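Local coordinates for protein glycosyl hydrolase, family 38 (Enterococcus faecalis, PDB 5KBP) that probably hydrolyses alpha-mannosidic linkages as a carbohydrate-binding, metal-dependent alpha-mannosidase of glycoside hydrolase family 38, at residues 557-562 and 676-681; 728-733 and 778-783; 389-394 and 405-410. One frame throughout, in Å; residues are numbered along the deposited sequence.

Contact 1 of 3, residues 557-562 and 676-681. With SO4 (sulfate ion), chain K.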
# COMPACT_ATOMS: atom_id res chain seq x y z
N SER A 557 19.58 38.84 -12.86
CA SER A 557 18.76 38.72 -14.06
C SER A 557 18.73 37.27 -14.53
O SER A 557 19.53 36.43 -14.10
CB SER A 557 19.27 39.62 -15.18
OG SER A 557 20.61 39.31 -15.51
N LYS A 558 17.77 36.99 -15.42
CA LYS A 558 17.56 35.67 -16.01
C LYS A 558 17.25 34.60 -14.97
O LYS A 558 17.50 33.41 -15.20
CB LYS A 558 18.75 35.24 -16.87
CG LYS A 558 19.05 36.20 -18.02
CD LYS A 558 20.26 35.75 -18.81
CE LYS A 558 20.55 36.71 -19.95
NZ LYS A 558 21.75 36.32 -20.74
N LEU A 559 16.68 34.99 -13.83
CA LEU A 559 16.30 34.04 -12.81
C LEU A 559 15.01 33.33 -13.20
O LEU A 559 14.19 33.86 -13.96
CB LEU A 559 16.14 34.74 -11.46
CG LEU A 559 17.39 35.42 -10.90
CD1 LEU A 559 17.06 36.21 -9.64
CD2 LEU A 559 18.47 34.39 -10.63
N LEU A 560 14.83 32.12 -12.66
CA LEU A 560 13.66 31.28 -12.94
C LEU A 560 13.58 30.94 -14.43
O LEU A 560 12.56 31.14 -15.09
CB LEU A 560 12.37 31.95 -12.46
CG LEU A 560 11.13 31.06 -12.30
CD1 LEU A 560 11.31 30.09 -11.14
CD2 LEU A 560 9.87 31.90 -12.13
N THR A 561 14.68 30.41 -14.96
CA THR A 561 14.75 29.92 -16.33
C THR A 561 14.70 28.40 -16.31
O THR A 561 15.43 27.76 -15.56
CB THR A 561 16.02 30.41 -17.03
OG1 THR A 561 15.98 31.83 -17.16
CG2 THR A 561 16.15 29.78 -18.41
N PHE A 562 13.83 27.83 -17.14
CA PHE A 562 13.62 26.39 -17.19
C PHE A 562 14.43 25.77 -18.32
O PHE A 562 14.55 26.35 -19.41
CB PHE A 562 12.13 26.07 -17.35
CG PHE A 562 11.30 26.53 -16.19
CD1 PHE A 562 11.25 25.79 -15.02
CD2 PHE A 562 10.56 27.70 -16.27
CE1 PHE A 562 10.48 26.22 -13.95
CE2 PHE A 562 9.79 28.13 -15.20
CZ PHE A 562 9.75 27.38 -14.04
N VAL A 676 15.26 24.11 -13.10
CA VAL A 676 15.06 25.56 -13.04
C VAL A 676 16.40 26.20 -12.70
O VAL A 676 17.14 25.69 -11.85
CB VAL A 676 13.97 25.95 -12.03
CG1 VAL A 676 14.29 25.40 -10.64
CG2 VAL A 676 13.79 27.46 -11.99
N LEU A 677 16.71 27.30 -13.38
CA LEU A 677 18.03 27.92 -13.31
C LEU A 677 17.96 29.24 -12.55
O LEU A 677 16.99 29.99 -12.67
CB LEU A 677 18.60 28.15 -14.71
CG LEU A 677 19.45 27.04 -15.35
CD1 LEU A 677 18.77 25.69 -15.26
CD2 LEU A 677 19.77 27.39 -16.79
N PHE A 678 19.01 29.52 -11.77
CA PHE A 678 19.13 30.77 -11.03
C PHE A 678 20.55 31.29 -11.15
O PHE A 678 21.41 31.00 -10.32
CB PHE A 678 18.75 30.58 -9.55
CG PHE A 678 17.31 30.25 -9.33
CD1 PHE A 678 16.35 31.25 -9.32
CD2 PHE A 678 16.91 28.94 -9.12
CE1 PHE A 678 15.02 30.94 -9.11
CE2 PHE A 678 15.59 28.63 -8.90
CZ PHE A 678 14.64 29.63 -8.90
N PRO A 679 20.83 32.07 -12.20
CA PRO A 679 22.17 32.66 -12.34
C PRO A 679 22.45 33.65 -11.23
O PRO A 679 21.78 34.68 -11.10
CB PRO A 679 22.11 33.34 -13.71
CG PRO A 679 21.00 32.66 -14.44
CD PRO A 679 19.99 32.32 -13.38
N THR A 680 23.45 33.34 -10.40
CA THR A 680 23.83 34.21 -9.30
C THR A 680 24.71 35.37 -9.75
O THR A 680 24.72 36.41 -9.08
CB THR A 680 24.55 33.42 -8.21
OG1 THR A 680 25.78 32.89 -8.74
CG2 THR A 680 23.68 32.27 -7.72
N GLY A 681 25.43 35.22 -10.85
CA GLY A 681 26.28 36.29 -11.35
C GLY A 681 27.65 36.37 -10.72
O GLY A 681 28.38 37.33 -11.00
S SO4 K . 22.95 39.72 -21.13
O1 SO4 K . 22.64 39.73 -19.71
O2 SO4 K . 21.72 39.86 -21.90
O3 SO4 K . 23.84 40.84 -21.44
O4 SO4 K . 23.60 38.47 -21.49

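Contact 2 of 3, residues 728-733 and 778-783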
# COMPACT_ATOMS: atom_id res chain seq x y z
N VAL A 728 22.87 34.58 -2.80
CA VAL A 728 21.57 34.08 -3.23
C VAL A 728 21.33 32.73 -2.56
O VAL A 728 22.20 31.85 -2.59
CB VAL A 728 21.48 33.94 -4.76
CG1 VAL A 728 20.11 33.40 -5.16
CG2 VAL A 728 21.75 35.27 -5.44
N THR A 729 20.15 32.57 -1.95
CA THR A 729 19.74 31.31 -1.35
C THR A 729 18.50 30.80 -2.07
O THR A 729 17.54 31.55 -2.28
CB THR A 729 19.45 31.47 0.15
OG1 THR A 729 20.63 31.89 0.83
CG2 THR A 729 18.97 30.15 0.74
N ILE A 730 18.52 29.52 -2.45
CA ILE A 730 17.40 28.87 -3.12
C ILE A 730 16.94 27.72 -2.24
O ILE A 730 17.69 26.77 -2.01
CB ILE A 730 17.80 28.35 -4.52
CG1 ILE A 730 18.36 29.49 -5.37
CG2 ILE A 730 16.61 27.70 -5.20
CD1 ILE A 730 17.37 30.60 -5.64
N PHE A 731 15.71 27.81 -1.74
CA PHE A 731 15.14 26.76 -0.92
C PHE A 731 14.06 26.01 -1.70
O PHE A 731 13.56 26.48 -2.72
CB PHE A 731 14.57 27.31 0.39
CG PHE A 731 13.57 28.43 0.22
CD1 PHE A 731 13.99 29.75 0.17
CD2 PHE A 731 12.22 28.16 0.14
CE1 PHE A 731 13.08 30.78 0.02
CE2 PHE A 731 11.30 29.18 -0.01
CZ PHE A 731 11.73 30.49 -0.07
N ASN A 732 13.72 24.82 -1.20
CA ASN A 732 12.86 23.90 -1.93
C ASN A 732 12.16 22.97 -0.95
O ASN A 732 12.46 22.95 0.24
CB ASN A 732 13.66 23.09 -2.96
CG ASN A 732 14.58 22.07 -2.30
OD1 ASN A 732 14.20 20.92 -2.11
ND2 ASN A 732 15.79 22.50 -1.95
N GLU A 733 11.21 22.20 -1.49
CA GLU A 733 10.50 21.16 -0.73
C GLU A 733 10.56 19.87 -1.55
O GLU A 733 9.75 19.67 -2.46
CB GLU A 733 9.05 21.57 -0.45
CG GLU A 733 8.90 22.83 0.38
CD GLU A 733 7.45 23.12 0.70
OE1 GLU A 733 6.60 22.22 0.50
OE2 GLU A 733 7.15 24.24 1.15
N TYR A 778 9.29 25.85 -4.36
CA TYR A 778 10.64 26.32 -4.11
C TYR A 778 10.59 27.84 -4.01
O TYR A 778 9.55 28.47 -4.23
CB TYR A 778 11.60 25.84 -5.20
CG TYR A 778 11.19 26.19 -6.62
CD1 TYR A 778 10.17 25.50 -7.26
CD2 TYR A 778 11.84 27.19 -7.33
CE1 TYR A 778 9.80 25.81 -8.56
CE2 TYR A 778 11.48 27.51 -8.62
CZ TYR A 778 10.46 26.82 -9.23
OH TYR A 778 10.09 27.12 -10.52
N GLY A 779 11.73 28.44 -3.65
CA GLY A 779 11.75 29.88 -3.45
C GLY A 779 13.14 30.45 -3.48
O GLY A 779 14.14 29.74 -3.53
N LEU A 780 13.19 31.78 -3.43
CA LEU A 780 14.42 32.55 -3.54
C LEU A 780 14.53 33.52 -2.38
O LEU A 780 13.52 34.06 -1.92
CB LEU A 780 14.47 33.31 -4.88
CG LEU A 780 15.64 34.22 -5.26
CD1 LEU A 780 15.82 34.23 -6.77
CD2 LEU A 780 15.42 35.64 -4.75
N SER A 781 15.75 33.74 -1.91
CA SER A 781 16.00 34.68 -0.82
C SER A 781 17.37 35.30 -1.01
O SER A 781 18.37 34.59 -1.18
CB SER A 781 15.92 33.98 0.54
OG SER A 781 16.13 34.90 1.60
N LEU A 782 17.42 36.63 -0.99
CA LEU A 782 18.65 37.38 -1.20
C LEU A 782 19.20 37.91 0.12
O LEU A 782 18.45 38.18 1.06
CB LEU A 782 18.41 38.54 -2.17
CG LEU A 782 17.90 38.17 -3.56
CD1 LEU A 782 17.65 39.42 -4.40
CD2 LEU A 782 18.86 37.22 -4.26
N HIS A 783 20.52 38.05 0.18
CA HIS A 783 21.18 38.57 1.37
C HIS A 783 22.42 39.34 0.95
O HIS A 783 22.88 39.25 -0.20
CB HIS A 783 21.53 37.45 2.36
CG HIS A 783 22.61 36.53 1.88
ND1 HIS A 783 23.95 36.85 1.96
CD2 HIS A 783 22.56 35.30 1.32
CE1 HIS A 783 24.67 35.86 1.47
NE2 HIS A 783 23.85 34.90 1.07

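Contact 3 of 3, residues 389-394 and 405-410. With SO4 (sulfate ion), chain G.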
# COMPACT_ATOMS: atom_id res chain seq x y z
N GLN A 389 -7.13 19.48 21.86
CA GLN A 389 -6.91 19.50 23.31
C GLN A 389 -6.37 20.86 23.77
O GLN A 389 -6.74 21.34 24.84
CB GLN A 389 -5.96 18.38 23.71
CG GLN A 389 -6.57 16.98 23.60
CD GLN A 389 -5.54 15.89 23.41
OE1 GLN A 389 -4.34 16.16 23.33
NE2 GLN A 389 -6.00 14.65 23.33
N LEU A 390 -5.50 21.47 22.97
CA LEU A 390 -4.98 22.79 23.33
C LEU A 390 -6.06 23.85 23.23
O LEU A 390 -6.26 24.64 24.16
CB LEU A 390 -3.79 23.14 22.43
CG LEU A 390 -2.48 22.41 22.72
CD1 LEU A 390 -1.42 22.77 21.69
CD2 LEU A 390 -1.99 22.72 24.12
N THR A 391 -6.79 23.88 22.11
CA THR A 391 -7.81 24.90 21.91
C THR A 391 -8.96 24.75 22.90
O THR A 391 -9.58 25.76 23.29
CB THR A 391 -8.34 24.85 20.48
OG1 THR A 391 -8.78 23.52 20.18
CG2 THR A 391 -7.25 25.26 19.50
N GLU A 392 -9.27 23.53 23.33
CA GLU A 392 -10.30 23.33 24.34
C GLU A 392 -9.88 23.89 25.69
O GLU A 392 -10.74 24.16 26.53
CB GLU A 392 -10.63 21.85 24.48
CG GLU A 392 -12.11 21.53 24.36
CD GLU A 392 -12.56 21.39 22.91
OE1 GLU A 392 -12.52 20.25 22.39
OE2 GLU A 392 -12.94 22.41 22.30
N ALA A 393 -8.58 24.07 25.92
CA ALA A 393 -8.07 24.60 27.18
C ALA A 393 -7.79 26.10 27.13
O ALA A 393 -7.46 26.68 28.17
CB ALA A 393 -6.78 23.86 27.58
N ILE A 394 -7.91 26.73 25.97
CA ILE A 394 -7.64 28.16 25.85
C ILE A 394 -8.87 28.94 26.30
O ILE A 394 -10.00 28.64 25.90
CB ILE A 394 -7.25 28.52 24.40
CG1 ILE A 394 -5.92 27.86 24.03
CG2 ILE A 394 -7.16 30.03 24.22
CD1 ILE A 394 -5.45 28.18 22.63
N PRO A 405 -14.19 32.25 17.68
CA PRO A 405 -12.74 32.35 17.90
C PRO A 405 -11.96 31.26 17.18
O PRO A 405 -12.46 30.17 16.91
CB PRO A 405 -12.61 32.20 19.42
CG PRO A 405 -13.78 31.36 19.81
CD PRO A 405 -14.89 31.70 18.85
N PHE A 406 -10.70 31.59 16.88
CA PHE A 406 -9.78 30.64 16.28
C PHE A 406 -8.37 30.94 16.79
O PHE A 406 -8.08 32.06 17.22
CB PHE A 406 -9.83 30.68 14.75
CG PHE A 406 -9.51 32.02 14.16
CD1 PHE A 406 -10.51 32.98 14.00
CD2 PHE A 406 -8.23 32.34 13.75
CE1 PHE A 406 -10.23 34.22 13.46
CE2 PHE A 406 -7.94 33.58 13.21
CZ PHE A 406 -8.94 34.52 13.06
N VAL A 407 -7.50 29.94 16.73
CA VAL A 407 -6.17 30.00 17.32
C VAL A 407 -5.13 29.72 16.25
O VAL A 407 -5.29 28.81 15.43
CB VAL A 407 -6.03 29.00 18.49
CG1 VAL A 407 -4.67 29.15 19.16
CG2 VAL A 407 -7.15 29.20 19.50
N LEU A 408 -4.05 30.51 16.27
CA LEU A 408 -2.92 30.35 15.36
C LEU A 408 -1.71 29.85 16.14
O LEU A 408 -1.30 30.50 17.11
CB LEU A 408 -2.59 31.66 14.65
CG LEU A 408 -3.38 31.98 13.38
CD1 LEU A 408 -3.12 33.41 12.93
CD2 LEU A 408 -3.01 30.99 12.28
N PHE A 409 -1.15 28.73 15.72
CA PHE A 409 0.02 28.14 16.36
C PHE A 409 1.25 28.31 15.47
O PHE A 409 1.19 28.09 14.26
CB PHE A 409 -0.18 26.65 16.64
CG PHE A 409 -1.26 26.35 17.63
CD1 PHE A 409 -2.57 26.21 17.21
CD2 PHE A 409 -0.96 26.19 18.97
CE1 PHE A 409 -3.57 25.92 18.12
CE2 PHE A 409 -1.96 25.90 19.88
CZ PHE A 409 -3.26 25.77 19.46
N ASN A 410 2.36 28.70 16.08
CA ASN A 410 3.67 28.65 15.44
C ASN A 410 4.38 27.43 16.02
O ASN A 410 4.83 27.45 17.17
CB ASN A 410 4.47 29.93 15.67
CG ASN A 410 5.81 29.94 14.95
OD1 ASN A 410 6.17 28.97 14.28
ND2 ASN A 410 6.55 31.04 15.08
S SO4 G . -9.79 14.58 25.03
O1 SO4 G . -11.09 13.95 25.23
O2 SO4 G . -9.95 15.78 24.22
O3 SO4 G . -9.22 14.95 26.33
O4 SO4 G . -8.89 13.65 24.36

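Contact 1 of 3, residues 557-562 and 676-681
L560 runs alongside F678, both heading into the core, beside a G1 beta bulge that interrupts an antiparallel strand pair: L560 and T561 together face L677. The bulge gathers two N-H groups on one acceptor. T561 N makes the straighter bond to L677 O (3.3 Å, 164° at the hydrogen), while the bond from L560 N is weak and bent; L677 N answers with a short one to T561 O. L560 adopts positive backbone angles here, and its CG swings anti to the backbone N (chi1 -163°), which lets CD1 meet both CZ of F678 and CG2 of V676, the latter at 3.7 Å. Branched V676 also sets CB obliquely against CE1 of the F562 ring, the two side chains running alongside each other. At the other end L559 brings CD2 to the edge of the F678 ring and against the proline ring of P679, 3.8 Å from its CD. L559, L560, F562 and F678 suit the buried side, where Y778 of strand 772-783 touches L560, F562 and F678. The outer end is polar: the extended chain of K558 carries NZ to O4 of a sulfate ion that probably came with the crystallisation solution. T561 turns OG1 back to K558 O at 2.9 Å, approaching from above the carbonyl plane.

Contact 2 of 3, residues 728-733 and 778-783
The F731 ring lies across G779, whose CA sits over one face, 3.7 Å from the ring centroid and 22° off the normal, a CH-pi contact. CB of S781 comes to the edge of the same ring, near its plane. With no side chain on G779, the ring can lie directly on its backbone, CZ 3.4 Å from G779 CA. F731 reaches over the partner strand because its CG stands between the backbone N and the carbonyl carbon (chi1 54°). The imidazole of H783 has OG1 of T729 at its edge, the threonine side chain standing across the histidine's; the polar ends of both have a common partner in N720, whose ND2 bonds to T729 OG1 and H783 NE2. T729 OG1 is also hydrogen-bonded to T792 OG1.

Beneath these groups runs a regular antiparallel ladder, part of the large beta-sheet in the C-terminal half of this family 38 enzyme. T729 pairs with S781 and F731 with G779 as hydrogen-bonded pairs. T729 N sits almost in line with the C=O bond of S781, 2.8 Å from its O, whereas G779 N approaches F731 O from above the carbonyl plane, also at 2.8 Å. F731, T729 and S781 face helix 789-799, and the other face is mostly aliphatic: V728 CG2 lies beside L782 CD2 at 3.7 Å, and I730 CD1 packs on L780 CG at 4.0 Å. Y778 shares this second face; its CB meets F731 O while the ring stands off the sheet into the core, among L560, F562, V676 and F678, and its OH is hydrogen-bonded to T663 OG1 of the adjacent strand 659-667.

Contact 3 of 3, residues 389-394 and 405-410
T391 places CG2 anti to its own carbonyl carbon, with OG1 between N and C (chi1 54°), and this divides the side chain's work: the methyl faces the strand while the hydroxyl turns back along the helix to T387 O and R388 O. Threonine suits such a position, since its polar half is satisfied within its own helix. V407 holds CG1 anti to the backbone N (chi1 -176°), splaying its two methyls toward the helix; CG2 lies 3.9 Å from T391 CG2. I394, just past the last helical turn, meets the same valine tip to tip, its CD1 at 3.7 Å from CG1 and equally near CG2. The far end of the F409 ring, around CZ, meets both L390 and T391. T391 CG2 sits at the ring edge, in its plane, 4.0 Å from CE1, whereas L390 comes in obliquely with CD1 3.7 Å from CE2. Every touch is between carbon atoms, apolar packing that branched and aromatic side chains fill well. On the side of the helix turned from the strand, Q389 NE2 donates to O4 of a second sulfate ion, also bonded to R388 NH1. The contact lays the C-terminal end of helix 362-393 over strand 404-410, at 127° between the short segments. This strand lies between strands 503-511 and 804-807 in an antiparallel sheet; W504 and S506 touch I394, while helix 304-332 sets M327 on L390 and V331 on A393.

How the contacts relate
Contacts 1 and 2 lie on the two facing sheets of one sandwich-like core, their centres 12 Å apart. These two antiparallel sheets meet through their apolar faces: F678 CG lies 3.7 Å from I730 CD1, L559 CD1 is equally far from L780 CD1, and Y778 OH is 3.3 Å from L560 CD1. The tyrosine of contact 2 thus fits among the side chains of contact 1. Contact 3 stands apart, about 14 Å from contact 2 and about 25 Å from contact 1 between nearest atoms, where a helix meets a separate sheet. It closes first along the chain, followed in series by contacts 1 and 2. All three lie away from F253 and Y256, the residues that have been seen to bind calcium in this protein.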